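Local atomic coordinates of SPI-1 type 3 secretion system secretin (Salmonella enterica subsp. enterica serovar Typhimurium, PDB entry 4G08), a protein that forms a ring-shaped multimer with an apparent central pore in the outer membrane, as part of the type III secretion system that injects bacterial effector proteins into eukaryotic host cells. Residues T25-M30 and A60-L65; E36-S41 and Q78-Y83; G111-N116 and P134-M139. One frame throughout, in Å; residues are numbered along the deposited sequence.

Contact 1 (T25-M30 and A60-L65); sequences TFFDAM and ALLEKL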
loop_
_atom_site.group_PDB
_atom_site.type_symbol
_atom_site.label_atom_id
_atom_site.label_comp_id
_atom_site.label_asym_id
_atom_site.label_seq_id
_atom_site.Cartn_x
_atom_site.Cartn_y
_atom_site.Cartn_z
ATOM N N THR A 25 14.648 -6.231 -10.963
ATOM C CA THR A 25 14.830 -6.082 -12.392
ATOM C C THR A 25 13.484 -6.058 -13.101
ATOM O O THR A 25 13.202 -5.162 -13.902
ATOM C CB THR A 25 15.673 -7.235 -12.930
ATOM O OG1 THR A 25 17.006 -7.116 -12.420
ATOM C CG2 THR A 25 15.701 -7.221 -14.440
ATOM N N PHE A 26 12.599 -6.945 -12.677
ATOM C CA PHE A 26 11.295 -7.059 -13.301
ATOM C C PHE A 26 10.490 -5.774 -13.161
ATOM O O PHE A 26 9.974 -5.247 -14.145
ATOM C CB PHE A 26 10.529 -8.216 -12.687
ATOM C CG PHE A 26 9.135 -8.341 -13.198
ATOM C CD1 PHE A 26 8.891 -8.901 -14.436
ATOM C CD2 PHE A 26 8.094 -7.771 -12.507
ATOM C CE1 PHE A 26 7.611 -8.953 -14.939
ATOM C CE2 PHE A 26 6.810 -7.859 -12.980
ATOM C CZ PHE A 26 6.571 -8.430 -14.209
ATOM N N PHE A 27 10.383 -5.258 -11.943
ATOM C CA PHE A 27 9.598 -4.046 -11.741
ATOM C C PHE A 27 10.247 -2.800 -12.311
ATOM O O PHE A 27 9.544 -1.912 -12.785
ATOM C CB PHE A 27 9.265 -3.836 -10.275
ATOM C CG PHE A 27 8.183 -4.724 -9.789
ATOM C CD1 PHE A 27 6.948 -4.723 -10.401
ATOM C CD2 PHE A 27 8.451 -5.674 -8.834
ATOM C CE1 PHE A 27 5.970 -5.606 -10.004
ATOM C CE2 PHE A 27 7.484 -6.569 -8.439
ATOM C CZ PHE A 27 6.235 -6.528 -9.016
ATOM N N ASP A 28 11.568 -2.802 -12.431
ATOM C CA ASP A 28 12.232 -1.756 -13.199
ATOM C C ASP A 28 11.768 -1.786 -14.645
ATOM O O ASP A 28 11.505 -0.743 -15.242
ATOM C CB ASP A 28 13.749 -1.903 -13.144
ATOM C CG ASP A 28 14.337 -1.337 -11.872
ATOM O OD1 ASP A 28 13.602 -0.659 -11.124
ATOM O OD2 ASP A 28 15.521 -1.615 -11.591
ATOM N N ALA A 29 11.617 -2.986 -15.188
ATOM C CA ALA A 29 11.152 -3.141 -16.559
ATOM C C ALA A 29 9.731 -2.617 -16.715
ATOM O O ALA A 29 9.423 -1.904 -17.669
ATOM C CB ALA A 29 11.227 -4.596 -16.977
ATOM N N MET A 30 8.880 -2.924 -15.748
ATOM C CA MET A 30 7.512 -2.426 -15.769
ATOM C C MET A 30 7.462 -0.898 -15.737
ATOM O O MET A 30 6.582 -0.279 -16.336
ATOM C CB MET A 30 6.722 -2.985 -14.593
ATOM C CG MET A 30 5.492 -2.149 -14.313
ATOM S SD MET A 30 4.587 -2.631 -12.839
ATOM C CE MET A 30 4.209 -4.308 -13.309
ATOM N N ALA A 60 -3.238 -3.772 -13.076
ATOM C CA ALA A 60 -3.843 -5.092 -13.030
ATOM C C ALA A 60 -2.791 -6.167 -12.799
ATOM O O ALA A 60 -3.022 -7.129 -12.069
ATOM C CB ALA A 60 -4.595 -5.365 -14.309
ATOM N N LEU A 61 -1.642 -6.009 -13.444
ATOM C CA LEU A 61 -0.545 -6.950 -13.278
ATOM C C LEU A 61 -0.025 -6.943 -11.852
ATOM O O LEU A 61 0.272 -7.991 -11.281
ATOM C CB LEU A 61 0.591 -6.604 -14.227
ATOM C CG LEU A 61 1.684 -7.662 -14.241
ATOM C CD1 LEU A 61 1.088 -9.024 -14.526
ATOM C CD2 LEU A 61 2.740 -7.310 -15.267
ATOM N N LEU A 62 0.132 -5.752 -11.295
ATOM C CA LEU A 62 0.575 -5.622 -9.922
ATOM C C LEU A 62 -0.355 -6.345 -8.970
ATOM O O LEU A 62 0.094 -6.954 -7.999
ATOM C CB LEU A 62 0.649 -4.157 -9.537
ATOM C CG LEU A 62 1.984 -3.510 -9.856
ATOM C CD1 LEU A 62 1.850 -2.013 -9.729
ATOM C CD2 LEU A 62 3.050 -4.018 -8.910
ATOM N N GLU A 63 -1.655 -6.205 -9.188
ATOM C CA GLU A 63 -2.610 -6.868 -8.320
ATOM C C GLU A 63 -2.489 -8.374 -8.437
ATOM O O GLU A 63 -2.496 -9.081 -7.437
ATOM C CB GLU A 63 -4.032 -6.433 -8.642
ATOM C CG GLU A 63 -4.286 -4.970 -8.357
ATOM C CD GLU A 63 -5.174 -4.752 -7.146
ATOM O OE1 GLU A 63 -5.301 -3.588 -6.709
ATOM O OE2 GLU A 63 -5.786 -5.731 -6.662
ATOM N N LYS A 64 -2.355 -8.873 -9.660
ATOM C CA LYS A 64 -2.277 -10.307 -9.854
ATOM C C LYS A 64 -0.982 -10.880 -9.289
ATOM O O LYS A 64 -0.991 -11.897 -8.591
ATOM C CB LYS A 64 -2.382 -10.641 -11.331
ATOM C CG LYS A 64 -2.662 -12.105 -11.565
ATOM C CD LYS A 64 -2.992 -12.372 -13.012
ATOM C CE LYS A 64 -1.748 -12.825 -13.739
ATOM N NZ LYS A 64 -2.071 -13.415 -15.061
ATOM N N LEU A 65 0.136 -10.229 -9.581
ATOM C CA LEU A 65 1.418 -10.714 -9.086
ATOM C C LEU A 65 1.491 -10.631 -7.571
ATOM O O LEU A 65 2.196 -11.410 -6.934
ATOM C CB LEU A 65 2.577 -9.935 -9.700
ATOM C CG LEU A 65 2.773 -10.168 -11.192
ATOM C CD1 LEU A 65 3.957 -9.378 -11.714
ATOM C CD2 LEU A 65 2.931 -11.646 -11.499
#

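Contact 2 (E36-S41 and Q78-Y83); sequences EPVIVS and QAIYIY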
loop_
_atom_site.group_PDB
_atom_site.type_symbol
_atom_site.label_atom_id
_atom_site.label_comp_id
_atom_site.label_asym_id
_atom_site.label_seq_id
_atom_site.Cartn_x
_atom_site.Cartn_y
_atom_site.Cartn_z
ATOM N N GLU A 36 6.170 7.257 -12.849
ATOM C CA GLU A 36 6.561 7.139 -11.452
ATOM C C GLU A 36 7.621 6.072 -11.289
ATOM O O GLU A 36 7.545 5.018 -11.908
ATOM C CB GLU A 36 5.357 6.778 -10.601
ATOM C CG GLU A 36 4.211 7.746 -10.762
ATOM C CD GLU A 36 3.159 7.243 -11.724
ATOM O OE1 GLU A 36 3.220 6.056 -12.114
ATOM O OE2 GLU A 36 2.264 8.040 -12.084
ATOM N N PRO A 37 8.577 6.316 -10.392
ATOM C CA PRO A 37 9.533 5.289 -10.041
ATOM C C PRO A 37 8.883 4.208 -9.216
ATOM O O PRO A 37 7.841 4.430 -8.595
ATOM C CB PRO A 37 10.563 6.034 -9.199
ATOM C CG PRO A 37 9.814 7.157 -8.606
ATOM C CD PRO A 37 8.754 7.535 -9.590
ATOM N N VAL A 38 9.521 3.048 -9.213
ATOM C CA VAL A 38 9.070 1.926 -8.425
ATOM C C VAL A 38 10.153 1.583 -7.424
ATOM O O VAL A 38 11.343 1.622 -7.744
ATOM C CB VAL A 38 8.790 0.697 -9.301
ATOM C CG1 VAL A 38 8.269 -0.446 -8.457
ATOM C CG2 VAL A 38 7.789 1.041 -10.386
ATOM N N ILE A 39 9.748 1.520 -6.167
ATOM C CA ILE A 39 10.658 1.244 -5.081
ATOM C C ILE A 39 10.360 -0.136 -4.538
ATOM O O ILE A 39 9.273 -0.391 -4.025
ATOM C CB ILE A 39 10.472 2.273 -3.972
ATOM C CG1 ILE A 39 10.664 3.666 -4.546
ATOM C CG2 ILE A 39 11.439 2.024 -2.835
ATOM C CD1 ILE A 39 9.797 4.684 -3.861
ATOM N N VAL A 40 11.317 -1.036 -4.711
ATOM C CA VAL A 40 11.145 -2.425 -4.326
ATOM C C VAL A 40 11.943 -2.742 -3.067
ATOM O O VAL A 40 13.119 -2.392 -2.957
ATOM C CB VAL A 40 11.577 -3.373 -5.453
ATOM C CG1 VAL A 40 11.381 -4.808 -5.020
ATOM C CG2 VAL A 40 10.772 -3.105 -6.714
ATOM N N SER A 41 11.259 -3.287 -2.074
ATOM C CA SER A 41 11.869 -3.529 -0.779
ATOM C C SER A 41 12.923 -4.614 -0.877
ATOM O O SER A 41 12.923 -5.418 -1.800
ATOM C CB SER A 41 10.808 -3.952 0.227
ATOM O OG SER A 41 10.477 -5.315 0.058
ATOM N N GLN A 78 2.844 9.531 -6.487
ATOM C CA GLN A 78 4.100 9.933 -7.115
ATOM C C GLN A 78 5.059 8.779 -7.337
ATOM O O GLN A 78 6.005 8.900 -8.111
ATOM C CB GLN A 78 4.786 11.001 -6.282
ATOM C CG GLN A 78 3.974 12.267 -6.184
ATOM C CD GLN A 78 3.116 12.296 -4.942
ATOM O OE1 GLN A 78 3.476 11.736 -3.906
ATOM N NE2 GLN A 78 1.948 12.900 -5.057
ATOM N N ALA A 79 4.882 7.707 -6.579
ATOM C CA ALA A 79 5.768 6.558 -6.672
ATOM C C ALA A 79 5.035 5.293 -6.266
ATOM O O ALA A 79 4.050 5.347 -5.533
ATOM C CB ALA A 79 6.981 6.763 -5.782
ATOM N N ILE A 80 5.503 4.162 -6.779
ATOM C CA ILE A 80 4.918 2.867 -6.454
ATOM C C ILE A 80 5.861 2.090 -5.544
ATOM O O ILE A 80 7.054 1.965 -5.833
ATOM C CB ILE A 80 4.643 2.040 -7.723
ATOM C CG1 ILE A 80 3.622 2.758 -8.606
ATOM C CG2 ILE A 80 4.144 0.649 -7.360
ATOM C CD1 ILE A 80 3.365 2.071 -9.929
ATOM N N TYR A 81 5.345 1.609 -4.427
ATOM C CA TYR A 81 6.135 0.870 -3.454
ATOM C C TYR A 81 5.688 -0.573 -3.445
ATOM O O TYR A 81 4.555 -0.862 -3.355
ATOM C CB TYR A 81 5.998 1.460 -2.040
ATOM C CG TYR A 81 6.334 2.915 -1.926
ATOM C CD1 TYR A 81 5.450 3.868 -2.356
ATOM C CD2 TYR A 81 7.500 3.343 -1.361
ATOM C CE1 TYR A 81 5.725 5.155 -2.270
ATOM C CE2 TYR A 81 7.771 4.666 -1.274
ATOM C CZ TYR A 81 6.878 5.563 -1.732
ATOM O OH TYR A 81 7.087 6.913 -1.655
ATOM N N ILE A 82 6.645 -1.461 -3.519
ATOM C CA ILE A 82 6.392 -2.895 -3.517
ATOM C C ILE A 82 7.164 -3.569 -2.387
ATOM O O ILE A 82 8.358 -3.332 -2.199
ATOM C CB ILE A 82 6.788 -3.533 -4.861
ATOM C CG1 ILE A 82 5.940 -2.936 -5.990
ATOM C CG2 ILE A 82 6.605 -5.044 -4.808
ATOM C CD1 ILE A 82 6.523 -3.140 -7.367
ATOM N N TYR A 83 6.443 -4.360 -1.601
ATOM C CA TYR A 83 7.018 -5.082 -0.472
ATOM C C TYR A 83 6.648 -6.546 -0.556
ATOM O O TYR A 83 5.612 -6.893 -1.114
ATOM C CB TYR A 83 6.470 -4.556 0.850
ATOM C CG TYR A 83 6.668 -3.088 1.072
ATOM C CD1 TYR A 83 5.717 -2.184 0.640
ATOM C CD2 TYR A 83 7.676 -2.634 1.907
ATOM C CE1 TYR A 83 5.836 -0.847 0.911
ATOM C CE2 TYR A 83 7.787 -1.298 2.212
ATOM C CZ TYR A 83 6.861 -0.411 1.708
ATOM O OH TYR A 83 6.936 0.925 2.008
#

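Contact 3 (G111-N116 and P134-M139); sequences GLYNKN and PVYVDM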
loop_
_atom_site.group_PDB
_atom_site.type_symbol
_atom_site.label_atom_id
_atom_site.label_comp_id
_atom_site.label_asym_id
_atom_site.label_seq_id
_atom_site.Cartn_x
_atom_site.Cartn_y
_atom_site.Cartn_z
ATOM N N GLY A 111 -7.627 10.834 -1.481
ATOM C CA GLY A 111 -7.033 9.923 -2.448
ATOM C C GLY A 111 -5.809 9.202 -1.917
ATOM O O GLY A 111 -5.015 8.676 -2.695
ATOM N N LEU A 112 -5.686 9.093 -0.601
ATOM C CA LEU A 112 -4.587 8.307 -0.052
ATOM C C LEU A 112 -5.035 6.915 0.327
ATOM O O LEU A 112 -4.213 6.040 0.606
ATOM C CB LEU A 112 -3.970 8.991 1.155
ATOM C CG LEU A 112 -3.647 10.462 0.955
ATOM C CD1 LEU A 112 -3.975 11.172 2.252
ATOM C CD2 LEU A 112 -2.184 10.640 0.596
ATOM N N TYR A 113 -6.343 6.758 0.459
ATOM C CA TYR A 113 -6.928 5.504 0.883
ATOM C C TYR A 113 -6.703 4.436 -0.182
ATOM O O TYR A 113 -6.557 4.749 -1.368
ATOM C CB TYR A 113 -8.419 5.700 1.137
ATOM C CG TYR A 113 -9.140 4.450 1.534
ATOM C CD1 TYR A 113 -9.101 3.996 2.835
ATOM C CD2 TYR A 113 -9.891 3.742 0.613
ATOM C CE1 TYR A 113 -9.805 2.880 3.215
ATOM C CE2 TYR A 113 -10.587 2.614 0.978
ATOM C CZ TYR A 113 -10.528 2.180 2.278
ATOM O OH TYR A 113 -11.202 1.041 2.647
ATOM N N ASN A 114 -6.415 3.223 0.275
ATOM C CA ASN A 114 -6.270 2.090 -0.622
ATOM C C ASN A 114 -7.236 1.012 -0.203
ATOM O O ASN A 114 -7.133 0.499 0.905
ATOM C CB ASN A 114 -4.859 1.529 -0.523
ATOM C CG ASN A 114 -4.599 0.446 -1.534
ATOM O OD1 ASN A 114 -5.321 -0.550 -1.598
ATOM N ND2 ASN A 114 -3.572 0.636 -2.344
ATOM N N LYS A 115 -8.136 0.627 -1.103
ATOM C CA LYS A 115 -9.184 -0.309 -0.750
ATOM C C LYS A 115 -8.697 -1.699 -0.328
ATOM O O LYS A 115 -9.393 -2.427 0.319
ATOM C CB LYS A 115 -10.202 -0.452 -1.869
ATOM C CG LYS A 115 -9.664 -1.052 -3.099
ATOM C CD LYS A 115 -10.760 -1.612 -3.950
ATOM C CE LYS A 115 -10.355 -1.634 -5.396
ATOM N NZ LYS A 115 -10.004 -2.960 -5.898
ATOM N N ASN A 116 -7.485 -2.022 -0.731
ATOM C CA ASN A 116 -6.910 -3.321 -0.415
ATOM C C ASN A 116 -6.489 -3.414 1.048
ATOM O O ASN A 116 -6.327 -4.510 1.585
ATOM C CB ASN A 116 -5.716 -3.595 -1.323
ATOM C CG ASN A 116 -6.109 -3.656 -2.786
ATOM O OD1 ASN A 116 -6.946 -4.465 -3.180
ATOM N ND2 ASN A 116 -5.609 -2.709 -3.568
ATOM N N PRO A 134 4.123 -0.596 4.740
ATOM C CA PRO A 134 4.596 0.323 5.749
ATOM C C PRO A 134 4.381 1.789 5.387
ATOM O O PRO A 134 3.877 2.563 6.199
ATOM C CB PRO A 134 6.082 -0.002 5.827
ATOM C CG PRO A 134 6.141 -1.459 5.535
ATOM C CD PRO A 134 5.018 -1.753 4.583
ATOM N N VAL A 135 4.675 2.161 4.155
ATOM C CA VAL A 135 4.494 3.544 3.769
ATOM C C VAL A 135 3.030 3.986 3.902
ATOM O O VAL A 135 2.748 5.130 4.267
ATOM C CB VAL A 135 4.954 3.774 2.336
ATOM C CG1 VAL A 135 4.090 2.966 1.395
ATOM C CG2 VAL A 135 4.884 5.249 2.010
ATOM N N TYR A 136 2.103 3.069 3.654
ATOM C CA TYR A 136 0.672 3.358 3.796
ATOM C C TYR A 136 0.259 3.496 5.259
ATOM O O TYR A 136 -0.413 4.456 5.645
ATOM C CB TYR A 136 -0.143 2.253 3.130
ATOM C CG TYR A 136 -1.628 2.417 3.264
ATOM C CD1 TYR A 136 -2.298 3.434 2.608
ATOM C CD2 TYR A 136 -2.372 1.476 3.945
ATOM C CE1 TYR A 136 -3.661 3.573 2.729
ATOM C CE2 TYR A 136 -3.731 1.582 4.040
ATOM C CZ TYR A 136 -4.367 2.635 3.441
ATOM O OH TYR A 136 -5.740 2.668 3.475
ATOM N N VAL A 137 0.634 2.512 6.057
ATOM C CA VAL A 137 0.233 2.471 7.448
ATOM C C VAL A 137 0.792 3.671 8.195
ATOM O O VAL A 137 0.095 4.304 8.984
ATOM C CB VAL A 137 0.719 1.179 8.115
ATOM C CG1 VAL A 137 0.468 1.234 9.610
ATOM C CG2 VAL A 137 0.008 -0.017 7.504
ATOM N N ASP A 138 2.003 4.074 7.837
ATOM C CA ASP A 138 2.621 5.237 8.460
ATOM C C ASP A 138 1.792 6.486 8.192
ATOM O O ASP A 138 1.573 7.310 9.078
ATOM C CB ASP A 138 4.029 5.444 7.916
ATOM C CG ASP A 138 5.015 4.429 8.449
ATOM O OD1 ASP A 138 4.660 3.678 9.382
ATOM O OD2 ASP A 138 6.177 4.445 7.996
ATOM N N MET A 139 1.320 6.613 6.963
ATOM C CA MET A 139 0.418 7.685 6.606
ATOM C C MET A 139 -0.862 7.608 7.422
ATOM O O MET A 139 -1.342 8.618 7.928
ATOM C CB MET A 139 0.101 7.605 5.120
ATOM C CG MET A 139 -0.704 8.768 4.580
ATOM S SD MET A 139 -2.475 8.480 4.660
ATOM C CE MET A 139 -2.551 6.950 3.750
#

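Contact 1 (T25-M30 and A60-L65)
F26 turns the edge of its ring to the helix A60-L65: CD2 of L61 sits there, near the ring plane and 4.1 Å from F26 CZ. F27 stands next to it with one face toward F26, whose CD2 lies 3.8 Å above the F27 ring plane, over its centre; SD of M30 lies in plane at the F27 edge. This is the hydrophobic core of the secretin N0 domain, where helices 23-30 and 58-69 run nearly antiparallel, with 160° between the axes of the two segments. Those axes come no closer than 12.6 Å, so long side chains bridge the gap and no hydrogen bond crosses it. F26 has CG anti to its own N (chi1 176°), which sends the ring straight at the opposite helix, and its CE2 meets CD1 of L65 at 3.5 Å. CD2 of L62 comes up obliquely to the F27 ring, 3.5 Å from CE1. Around this core, F53 packs edge-to-face with F26, while I82 of strand 80-84 touches both F27 and L62. M30 slides past L61 in the opposite direction, and the bend at its far end (chi3 -60°) sets CE against two leucines at once, 3.9 Å from CD2 of L61 and 4.2 Å from CG of L62.

Contact 2 (E36-S41 and Q78-Y83)
A parallel strand pair in the mixed sheet of the N0 domain is formed where V38, I39 and V40 run beside I80, Y81 and I82; strand 38-40 lies at one edge of the sheet and 80-84 in its middle. I39 uses both of its backbone groups: its N donates to O of I80 at 2.8 Å, and its O accepts from N of I82 at 2.9 Å. On either side of it, P37 O receives I80 N and S41 N reaches I82 O, giving the staggered bonding of parallel strands. V38, V40, I80 and I82 share one face of the sheet, and F27 of helix 23-30 packs on V38, V40 and I82. There V38 CG1 presses on CD1 of I82 at 3.4 Å, a tight fit. On the other face I39 lies alongside Y81, pointing the same way, and its CD1 meets CE2 of the ring at 3.3 Å; the hydroxyl beyond bonds to D76. At the end S41 OG caps the next helix through A44 N and also bonds E87. Four backbone bonds, three nearly straight, fix the register; the side chains seal one face against helix 23-30 and, with Y81 on V135, meet helix 134-150 on the other.

Contact 3 (G111-N116 and P134-M139)
Y136 carries this contact, reaching from helix 134-150 into the loop G111-N116 with its ring and its hydroxyl. CG stands anti to the backbone N (chi1 178°), which drives the ring away from the helix and into the bend of the loop. At the ring edge, in plane, sits the carbonyl oxygen of L112, 3.3 Å from CE1. Over one face lies CB of N114, 4.0 Å from the same CE1. The hydroxyl accepts a weak but straight bond from N114 N, 3.3 Å to Y136 OH and 172° at the hydrogen, and it also touches the ring of Y113, with CD1 3.7 Å away. One turn further along the helix, M139 crosses L112: its chain, bent at chi2 (-91°), brings CE to 3.6 Å from CB of L112 and lays SD close to the same atom.

In the next shell the loop shapes itself. N114 OD1 accepts from N116 N at 2.8 Å, an Asx turn, and G111 closes helix 100-109 with a Schellman motif. Outside the two segments, Y117 O is the stronger partner of the Y136 hydroxyl, and Y74, on strand 71-75 of the N0 domain, bonds L112 O through its own hydroxyl while its ring meets that of Y136. Y113 makes a cation-pi contact with K108.

The loop and both helices belong to the second periplasmic domain, whose strand-helix-strand-strand-helix order is consistent with the ring-building motif. Since Y117 O can only accept, the tyrosine hydroxyl donates to it and accepts from N114 N, so a single polar group ties together two places in the loop, while L112 O at the edge and N114 CB over one face hold the ring itself.

Contacts 1 and 2 belong to the N0 domain and meet directly: through I82 the helix pair and the strand pair share one apolar core. Contact 1 is buried and held by side chains alone, whereas contact 2, only partly buried, rests on backbone hydrogen bonds. Contact 3 lies at the surface of the following domain and relies on Y136 and M139, with polar and ring contacts mixed. The domains meet through its own residues: P134 and V135 pack against Y83 and Y81 of contact 2, and N116 ND2 probably hydrogen-bonds E63 OE1 of helix 58-69, which also carries part of contact 1.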